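Local coordinates for protein tumor necrosis factor receptor superfamily member 16 (Rattus norvegicus, PDB 1SG1) that serves as a low-affinity cell-surface receptor for nerve growth factor, probably capturing it and related neurotrophins through an elongated, cysteine-rich extracellular part, at residues C[2-7]-C[13-18]; C[95-100]-C[108-113]; C[62-67]-C[83-88]. All coordinates share one frame; numbering follows the deposited sequence.

Interaction 1 (C[2-7]-C[13-18]); sequences ETCSTG and GECCKA
Cys-4 and Cys-15 are joined by a disulfide, the covalent part of this contact. The SG atoms of Cys-4 and Cys-15 stand 2.0 Å apart, and the torsion about the S-S bond is 86°, close to the perpendicular setting an unstrained disulfide prefers. Both cysteines hold SG anti to their own backbone N, which extends the two arms across the gap between backbones. The bridge spans a distance of 5.5 Å between the CA atoms of Cys-4 and Cys-15.

The polar part is a hydrogen bond from Thr-6 OG1 to Cys-16 O, 2.9 Å long. It arrives almost end-on to the carbonyl, with an angle of 160° at the oxygen, and Thr-6 is the donor. The first torsion of Thr-6 (-58°) sets OG1 anti to the carbonyl carbon and beside the backbone N, bringing the hydroxyl to the second segment.

Van der Waals contacts fill in around these two links. Thr-6 CB lies 3.8 Å from Cys-15 SG, which packs the threonine against the sulfur bridge, while Thr-6 CG2 reaches 4.3 Å from Cys-16 CB and Thr-6 OG1 comes equally near to Ala-18 CB. The type I beta turn from Cys-4 to Gly-7, with its Gly-7 N to Cys-4 O bond, carries Thr-6 beside the bridge as well as the Cys-16 carbonyl.

Closely spaced disulfides in an irregular chain are consistent with the first cysteine-rich module of a TNF-receptor ectodomain. Both segments precede strand 23-27. Cys-16 continues the crosslinking through its disulfide to Cys-29, just past that strand, and Lys-17 is bound through its backbone to Gln-33 and Thr-34. Ala-51, in a later loop, touches both Thr-6 and Ala-18.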
loop_
_atom_site.group_PDB
_atom_site.type_symbol
_atom_site.label_atom_id
_atom_site.label_comp_id
_atom_site.label_asym_id
_atom_site.label_seq_id
_atom_site.Cartn_x
_atom_site.Cartn_y
_atom_site.Cartn_z
ATOM N N GLU C 2 5.632 26.970 37.614
ATOM C CA GLU C 2 6.559 26.893 36.453
ATOM C C GLU C 2 7.295 25.554 36.454
ATOM O O GLU C 2 8.411 25.433 36.957
ATOM C CB GLU C 2 7.548 28.071 36.497
ATOM C CG GLU C 2 8.727 27.973 37.488
ATOM C CD GLU C 2 8.335 27.540 38.896
ATOM O OE1 GLU C 2 8.673 26.399 39.283
ATOM O OE2 GLU C 2 7.698 28.339 39.617
ATOM N N THR C 3 6.654 24.539 35.885
ATOM C CA THR C 3 7.244 23.208 35.828
ATOM C C THR C 3 8.145 22.988 34.625
ATOM O O THR C 3 7.804 23.325 33.498
ATOM C CB THR C 3 6.160 22.110 35.836
ATOM O OG1 THR C 3 5.450 22.158 37.080
ATOM C CG2 THR C 3 6.789 20.726 35.671
ATOM N N CYS C 4 9.304 22.404 34.899
ATOM C CA CYS C 4 10.293 22.103 33.883
ATOM C C CYS C 4 9.915 20.831 33.149
ATOM O O CYS C 4 10.369 19.753 33.514
ATOM C CB CYS C 4 11.668 21.921 34.523
ATOM S SG CYS C 4 12.982 21.650 33.306
ATOM N N SER C 5 9.095 20.960 32.111
ATOM C CA SER C 5 8.653 19.807 31.333
ATOM C C SER C 5 9.805 19.031 30.705
ATOM O O SER C 5 9.580 18.089 29.963
ATOM C CB SER C 5 7.688 20.249 30.231
ATOM O OG SER C 5 8.360 21.007 29.243
ATOM N N THR C 6 11.034 19.419 31.020
ATOM C CA THR C 6 12.223 18.773 30.476
ATOM C C THR C 6 13.087 18.057 31.502
ATOM O O THR C 6 13.773 17.100 31.173
ATOM C CB THR C 6 13.110 19.799 29.777
ATOM O OG1 THR C 6 12.355 20.447 28.749
ATOM C CG2 THR C 6 14.339 19.130 29.178
ATOM N N GLY C 7 13.063 18.534 32.742
ATOM C CA GLY C 7 13.874 17.921 33.775
ATOM C C GLY C 7 15.353 18.161 33.529
ATOM O O GLY C 7 16.208 17.489 34.094
ATOM N N GLY C 13 19.984 27.570 35.824
ATOM C CA GLY C 13 18.637 27.313 36.293
ATOM C C GLY C 13 17.521 27.433 35.276
ATOM O O GLY C 13 16.346 27.442 35.653
ATOM N N GLU C 14 17.892 27.582 34.000
ATOM C CA GLU C 14 16.839 27.654 32.992
ATOM C C GLU C 14 16.495 26.248 32.536
ATOM O O GLU C 14 17.381 25.426 32.291
ATOM C CB GLU C 14 17.266 28.472 31.776
ATOM C CG GLU C 14 17.269 29.968 31.990
ATOM C CD GLU C 14 18.492 30.451 32.737
ATOM O OE1 GLU C 14 18.686 30.036 33.901
ATOM O OE2 GLU C 14 19.263 31.249 32.158
ATOM N N CYS C 15 15.200 25.978 32.432
ATOM C CA CYS C 15 14.725 24.674 31.996
ATOM C C CYS C 15 14.963 24.551 30.498
ATOM O O CYS C 15 14.259 25.163 29.695
ATOM C CB CYS C 15 13.234 24.515 32.310
ATOM S SG CYS C 15 12.480 22.932 31.818
ATOM N N CYS C 16 15.974 23.771 30.135
ATOM C CA CYS C 16 16.321 23.560 28.741
ATOM C C CYS C 16 15.072 23.364 27.893
ATOM O O CYS C 16 14.125 22.699 28.313
ATOM C CB CYS C 16 17.205 22.325 28.624
ATOM S SG CYS C 16 18.808 22.563 29.451
ATOM N N LYS C 17 15.067 23.974 26.710
ATOM C CA LYS C 17 13.948 23.848 25.783
ATOM C C LYS C 17 14.095 22.488 25.120
ATOM O O LYS C 17 15.186 21.922 25.096
ATOM C CB LYS C 17 13.998 24.933 24.706
ATOM C CG LYS C 17 13.653 26.325 25.191
ATOM C CD LYS C 17 13.823 27.344 24.068
ATOM C CE LYS C 17 13.181 28.680 24.423
ATOM N NZ LYS C 17 11.700 28.548 24.598
ATOM N N ALA C 18 13.004 21.964 24.577
ATOM C CA ALA C 18 13.064 20.664 23.930
ATOM C C ALA C 18 12.849 20.738 22.424
ATOM O O ALA C 18 12.096 21.573 21.931
ATOM C CB ALA C 18 12.044 19.706 24.567
#

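Interaction 2 (C[95-100]-C[108-113])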
loop_
_atom_site.group_PDB
_atom_site.type_symbol
_atom_site.label_atom_id
_atom_site.label_comp_id
_atom_site.label_asym_id
_atom_site.label_seq_id
_atom_site.Cartn_x
_atom_site.Cartn_y
_atom_site.Cartn_z
ATOM N N GLU C 95 12.878 -15.926 4.661
ATOM C CA GLU C 95 12.859 -17.248 4.046
ATOM C C GLU C 95 11.878 -17.219 2.870
ATOM O O GLU C 95 10.853 -16.550 2.931
ATOM C CB GLU C 95 12.416 -18.285 5.087
ATOM C CG GLU C 95 13.415 -19.413 5.343
ATOM C CD GLU C 95 14.743 -18.926 5.886
ATOM O OE1 GLU C 95 15.513 -18.324 5.111
ATOM O OE2 GLU C 95 15.018 -19.139 7.087
ATOM N N ALA C 96 12.196 -17.915 1.790
ATOM C CA ALA C 96 11.292 -17.924 0.650
ATOM C C ALA C 96 10.002 -18.629 1.043
ATOM O O ALA C 96 10.032 -19.651 1.727
ATOM C CB ALA C 96 11.926 -18.625 -0.535
ATOM N N CYS C 97 8.876 -18.053 0.623
ATOM C CA CYS C 97 7.563 -18.610 0.905
ATOM C C CYS C 97 7.475 -20.068 0.447
ATOM O O CYS C 97 8.128 -20.467 -0.512
ATOM C CB CYS C 97 6.492 -17.816 0.159
ATOM S SG CYS C 97 6.205 -16.101 0.695
ATOM N N SER C 98 6.673 -20.870 1.130
ATOM C CA SER C 98 6.514 -22.244 0.694
ATOM C C SER C 98 5.541 -22.194 -0.473
ATOM O O SER C 98 4.801 -21.222 -0.630
ATOM C CB SER C 98 5.946 -23.117 1.817
ATOM O OG SER C 98 6.956 -23.477 2.745
ATOM N N VAL C 99 5.560 -23.222 -1.312
ATOM C CA VAL C 99 4.657 -23.262 -2.461
ATOM C C VAL C 99 3.690 -24.415 -2.331
ATOM O O VAL C 99 4.045 -25.469 -1.827
ATOM C CB VAL C 99 5.418 -23.416 -3.820
ATOM C CG1 VAL C 99 6.879 -23.002 -3.664
ATOM C CG2 VAL C 99 5.316 -24.845 -4.330
ATOM N N CYS C 100 2.453 -24.194 -2.754
ATOM C CA CYS C 100 1.468 -25.250 -2.720
ATOM C C CYS C 100 1.685 -25.958 -4.048
ATOM O O CYS C 100 1.323 -25.446 -5.117
ATOM C CB CYS C 100 0.068 -24.667 -2.624
ATOM S SG CYS C 100 -0.172 -23.567 -1.192
ATOM N N PHE C 108 -3.863 -19.822 3.196
ATOM C CA PHE C 108 -3.484 -18.578 3.820
ATOM C C PHE C 108 -2.279 -17.996 3.102
ATOM O O PHE C 108 -1.247 -18.659 2.933
ATOM C CB PHE C 108 -3.198 -18.819 5.301
ATOM C CG PHE C 108 -4.437 -19.098 6.119
ATOM C CD1 PHE C 108 -4.511 -20.218 6.952
ATOM C CD2 PHE C 108 -5.527 -18.224 6.082
ATOM C CE1 PHE C 108 -5.648 -20.462 7.737
ATOM C CE2 PHE C 108 -6.671 -18.464 6.866
ATOM C CZ PHE C 108 -6.724 -19.584 7.693
ATOM N N SER C 109 -2.430 -16.757 2.657
ATOM C CA SER C 109 -1.367 -16.066 1.951
ATOM C C SER C 109 -0.070 -15.890 2.741
ATOM O O SER C 109 -0.069 -15.750 3.966
ATOM C CB SER C 109 -1.861 -14.700 1.484
ATOM O OG SER C 109 -2.181 -14.738 0.107
ATOM N N CYS C 110 1.036 -15.900 2.007
ATOM C CA CYS C 110 2.367 -15.730 2.572
ATOM C C CYS C 110 2.731 -14.254 2.621
ATOM O O CYS C 110 3.115 -13.672 1.614
ATOM C CB CYS C 110 3.401 -16.461 1.725
ATOM S SG CYS C 110 5.095 -16.333 2.366
ATOM N N GLN C 111 2.614 -13.680 3.813
ATOM C CA GLN C 111 2.890 -12.277 4.048
ATOM C C GLN C 111 3.662 -12.115 5.346
ATOM O O GLN C 111 3.358 -12.770 6.346
ATOM C CB GLN C 111 1.581 -11.492 4.152
ATOM C CG GLN C 111 0.468 -11.994 3.259
ATOM C CD GLN C 111 -0.693 -11.030 3.228
ATOM O OE1 GLN C 111 -1.122 -10.533 4.272
ATOM N NE2 GLN C 111 -1.218 -10.757 2.030
ATOM N N ASP C 112 4.631 -11.202 5.308
ATOM C CA ASP C 112 5.532 -10.861 6.414
ATOM C C ASP C 112 5.954 -11.982 7.361
ATOM O O ASP C 112 6.833 -12.773 7.029
ATOM C CB ASP C 112 4.994 -9.669 7.217
ATOM C CG ASP C 112 3.550 -9.817 7.583
ATOM O OD1 ASP C 112 2.703 -9.309 6.812
ATOM O OD2 ASP C 112 3.273 -10.441 8.635
ATOM N N LYS C 113 5.351 -12.048 8.541
ATOM C CA LYS C 113 5.704 -13.075 9.518
ATOM C C LYS C 113 5.048 -14.422 9.234
ATOM O O LYS C 113 5.338 -15.415 9.876
ATOM C CB LYS C 113 5.276 -12.587 10.896
ATOM C CG LYS C 113 3.829 -12.068 10.922
ATOM C CD LYS C 113 2.780 -13.190 10.898
ATOM C CE LYS C 113 1.380 -12.631 11.104
ATOM N NZ LYS C 113 0.358 -13.706 11.220
#
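The backbones of Cys-97 and Cys-110 approach with their CA atoms 6.2 Å apart, and each CB bond is directed toward the opposite segment. Their disulfide is the sole side-chain contact between the two segments: Cys-97 SG to Cys-110 SG measures 2.0 Å, with a torsion of -85° about the S-S bond, near the relaxed perpendicular value. The two arms are not alike. Cys-110 carries SG anti to its backbone N, whereas in Cys-97 the sulfur lies beside the backbone N and anti to the carbonyl carbon. Both cysteines are buried, and Thr-116 packs against both of them, so the bridge is covered by protein although most of the residues flanking it on 108-113 lie at the surface.

Beyond the bridge, Asp-112 folds its carboxylate over the following peptide, where OD2 accepts the backbone N-H of Lys-113. The donor meets OD2 on the anti side, 31° out of the carboxylate plane, in a bond confined to this segment.

The disulfide ties the residue just after strand 94-96 to the loop between strands 104-108 and 117-120, within a TNFR-type cysteine-rich region. Cys-100 bonds onward to Cys-118, in strand 117-120, while Cys-110 also touches Tyr-86 of strand 85-87, the antiparallel partner of 94-96.

Interaction 3 (C[62-67]-C[83-88])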
loop_
_atom_site.group_PDB
_atom_site.type_symbol
_atom_site.label_atom_id
_atom_site.label_comp_id
_atom_site.label_asym_id
_atom_site.label_seq_id
_atom_site.Cartn_x
_atom_site.Cartn_y
_atom_site.Cartn_z
ATOM N N LEU C 62 17.861 -3.671 4.308
ATOM C CA LEU C 62 19.007 -4.290 3.685
ATOM C C LEU C 62 18.684 -5.692 3.234
ATOM O O LEU C 62 17.836 -6.329 3.818
ATOM C CB LEU C 62 20.164 -4.301 4.694
ATOM C CG LEU C 62 20.280 -3.017 5.543
ATOM C CD1 LEU C 62 21.286 -3.229 6.661
ATOM C CD2 LEU C 62 20.681 -1.827 4.674
ATOM N N GLY C 63 19.353 -6.155 2.182
ATOM C CA GLY C 63 19.163 -7.513 1.677
ATOM C C GLY C 63 17.802 -7.860 1.092
ATOM O O GLY C 63 17.341 -7.246 0.118
ATOM N N LEU C 64 17.182 -8.878 1.682
ATOM C CA LEU C 64 15.865 -9.348 1.285
ATOM C C LEU C 64 14.786 -8.489 1.937
ATOM O O LEU C 64 13.596 -8.761 1.789
ATOM C CB LEU C 64 15.654 -10.797 1.725
ATOM C CG LEU C 64 16.385 -11.912 0.984
ATOM C CD1 LEU C 64 16.017 -13.260 1.593
ATOM C CD2 LEU C 64 16.025 -11.869 -0.503
ATOM N N GLN C 65 15.198 -7.462 2.674
ATOM C CA GLN C 65 14.244 -6.589 3.354
ATOM C C GLN C 65 13.790 -5.496 2.412
ATOM O O GLN C 65 14.602 -4.928 1.690
ATOM C CB GLN C 65 14.890 -5.972 4.597
ATOM C CG GLN C 65 15.039 -6.942 5.757
ATOM C CD GLN C 65 13.725 -7.188 6.446
ATOM O OE1 GLN C 65 13.461 -8.279 6.958
ATOM N NE2 GLN C 65 12.882 -6.159 6.475
ATOM N N SER C 66 12.494 -5.202 2.418
ATOM C CA SER C 66 11.958 -4.168 1.558
ATOM C C SER C 66 11.153 -3.118 2.316
ATOM O O SER C 66 10.505 -3.383 3.328
ATOM C CB SER C 66 11.084 -4.785 0.467
ATOM O OG SER C 66 9.899 -5.317 1.025
ATOM N N MET C 67 11.181 -1.914 1.788
ATOM C CA MET C 67 10.488 -0.820 2.397
ATOM C C MET C 67 8.998 -1.098 2.440
ATOM O O MET C 67 8.373 -1.416 1.450
ATOM C CB MET C 67 10.799 0.451 1.608
ATOM C CG MET C 67 9.996 1.677 1.981
ATOM S SD MET C 67 10.669 3.139 1.178
ATOM C CE MET C 67 11.933 3.523 2.360
ATOM N N TYR C 83 8.385 -9.366 -1.352
ATOM C CA TYR C 83 7.232 -10.128 -1.828
ATOM C C TYR C 83 7.354 -11.648 -1.753
ATOM O O TYR C 83 6.535 -12.309 -1.106
ATOM C CB TYR C 83 6.879 -9.726 -3.262
ATOM C CG TYR C 83 5.688 -10.475 -3.848
ATOM C CD1 TYR C 83 5.496 -10.540 -5.234
ATOM C CD2 TYR C 83 4.781 -11.154 -3.027
ATOM C CE1 TYR C 83 4.442 -11.267 -5.782
ATOM C CE2 TYR C 83 3.726 -11.886 -3.565
ATOM C CZ TYR C 83 3.561 -11.941 -4.941
ATOM O OH TYR C 83 2.525 -12.676 -5.477
ATOM N N GLY C 84 8.356 -12.216 -2.402
ATOM C CA GLY C 84 8.472 -13.666 -2.374
ATOM C C GLY C 84 8.924 -14.363 -1.101
ATOM O O GLY C 84 9.117 -15.570 -1.105
ATOM N N TYR C 85 9.074 -13.629 -0.008
ATOM C CA TYR C 85 9.542 -14.232 1.235
ATOM C C TYR C 85 8.706 -13.824 2.415
ATOM O O TYR C 85 7.833 -12.990 2.290
ATOM C CB TYR C 85 10.997 -13.825 1.520
ATOM C CG TYR C 85 11.918 -13.890 0.327
ATOM C CD1 TYR C 85 11.777 -12.991 -0.738
ATOM C CD2 TYR C 85 12.920 -14.854 0.252
ATOM C CE1 TYR C 85 12.620 -13.056 -1.848
ATOM C CE2 TYR C 85 13.764 -14.931 -0.846
ATOM C CZ TYR C 85 13.613 -14.031 -1.895
ATOM O OH TYR C 85 14.456 -14.103 -2.983
ATOM N N TYR C 86 9.004 -14.425 3.563
ATOM C CA TYR C 86 8.338 -14.138 4.832
ATOM C C TYR C 86 9.439 -14.121 5.901
ATOM O O TYR C 86 10.498 -14.667 5.692
ATOM C CB TYR C 86 7.301 -15.225 5.156
ATOM C CG TYR C 86 7.895 -16.540 5.604
ATOM C CD1 TYR C 86 7.905 -16.900 6.950
ATOM C CD2 TYR C 86 8.465 -17.417 4.684
ATOM C CE1 TYR C 86 8.465 -18.107 7.372
ATOM C CE2 TYR C 86 9.030 -18.621 5.091
ATOM C CZ TYR C 86 9.026 -18.967 6.437
ATOM O OH TYR C 86 9.562 -20.175 6.834
ATOM N N GLN C 87 9.183 -13.502 7.046
ATOM C CA GLN C 87 10.174 -13.433 8.109
ATOM C C GLN C 87 10.062 -14.574 9.097
ATOM O O GLN C 87 9.003 -14.805 9.667
ATOM C CB GLN C 87 10.056 -12.097 8.853
ATOM C CG GLN C 87 10.870 -12.004 10.143
ATOM C CD GLN C 87 11.251 -10.566 10.511
ATOM O OE1 GLN C 87 10.401 -9.673 10.558
ATOM N NE2 GLN C 87 12.539 -10.345 10.781
ATOM N N ASP C 88 11.164 -15.292 9.288
ATOM C CA ASP C 88 11.192 -16.397 10.238
ATOM C C ASP C 88 11.263 -15.778 11.639
ATOM O O ASP C 88 12.152 -14.976 11.934
ATOM C CB ASP C 88 12.406 -17.291 9.964
ATOM C CG ASP C 88 12.493 -18.464 10.916
ATOM O OD1 ASP C 88 12.683 -18.229 12.125
ATOM O OD2 ASP C 88 12.372 -19.618 10.460
#
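Leu-64 and Tyr-85 make the one close contact between 62-67 and 83-88. The CB bond of Leu-64 is directed toward the 83-88 segment, and a first torsion of -73° puts CG beside the backbone N and anti to the carbonyl carbon. From CG the chain forks, and both methyls stand above the same face of the tyrosine. Leu-64 CD1 lies over the CD2-CE2 side of the ring, 3.7 Å from Tyr-85 CE2 and equally near Tyr-85 CD2. Leu-64 CD2 goes to the phenol end: it is 3.5 Å from Tyr-85 CZ and 3.7 Å from Tyr-85 OH. This second methyl, Leu-64 CD2, is 3.9 Å from the Tyr-85 centroid and 25° off the normal. That qualifies as a CH-pi contact, displaced toward the rim, and the two side chains cross roughly perpendicularly.

Gln-65 and Gln-87 come only to 4.4 Å, between OE1 of the first and NE2 of the second; Gln-87 NE2 instead bonds to Gly-92 O.

Leu-64 is presented by a type II' beta turn from Leu-62 to Gln-65, with Gly-63 supplying the positive phi (66°). Leu-64 also rests on Cys-94, and Tyr-85 on Ala-96. A leucine in the turn leading into strand 65-69 thus meets a tyrosine of strand 85-87, an apolar junction between consecutive cysteine-rich modules of the elongated TNF-receptor fold.

The three contacts follow one another along an elongated chain. Interaction 1 stands apart at the N-terminal end, its centre about 44 Å from that of interaction 3 and about 51 Å from that of interaction 2; even the nearest atoms remain about 26 Å and 35 Å away. Interactions 2 and 3 are adjacent, with centres about 11 Å apart, and share the sheet of strands 85-87 and 94-96, where Glu-95 N probably bonds to Tyr-86 O at 2.9 Å. Segments of both also pack on another protein's chain, probably the neurotrophin: Phe-108 in interaction 2, Met-67 and Tyr-83 in interaction 3. No other chain of the assembly touches the segments of interaction 1.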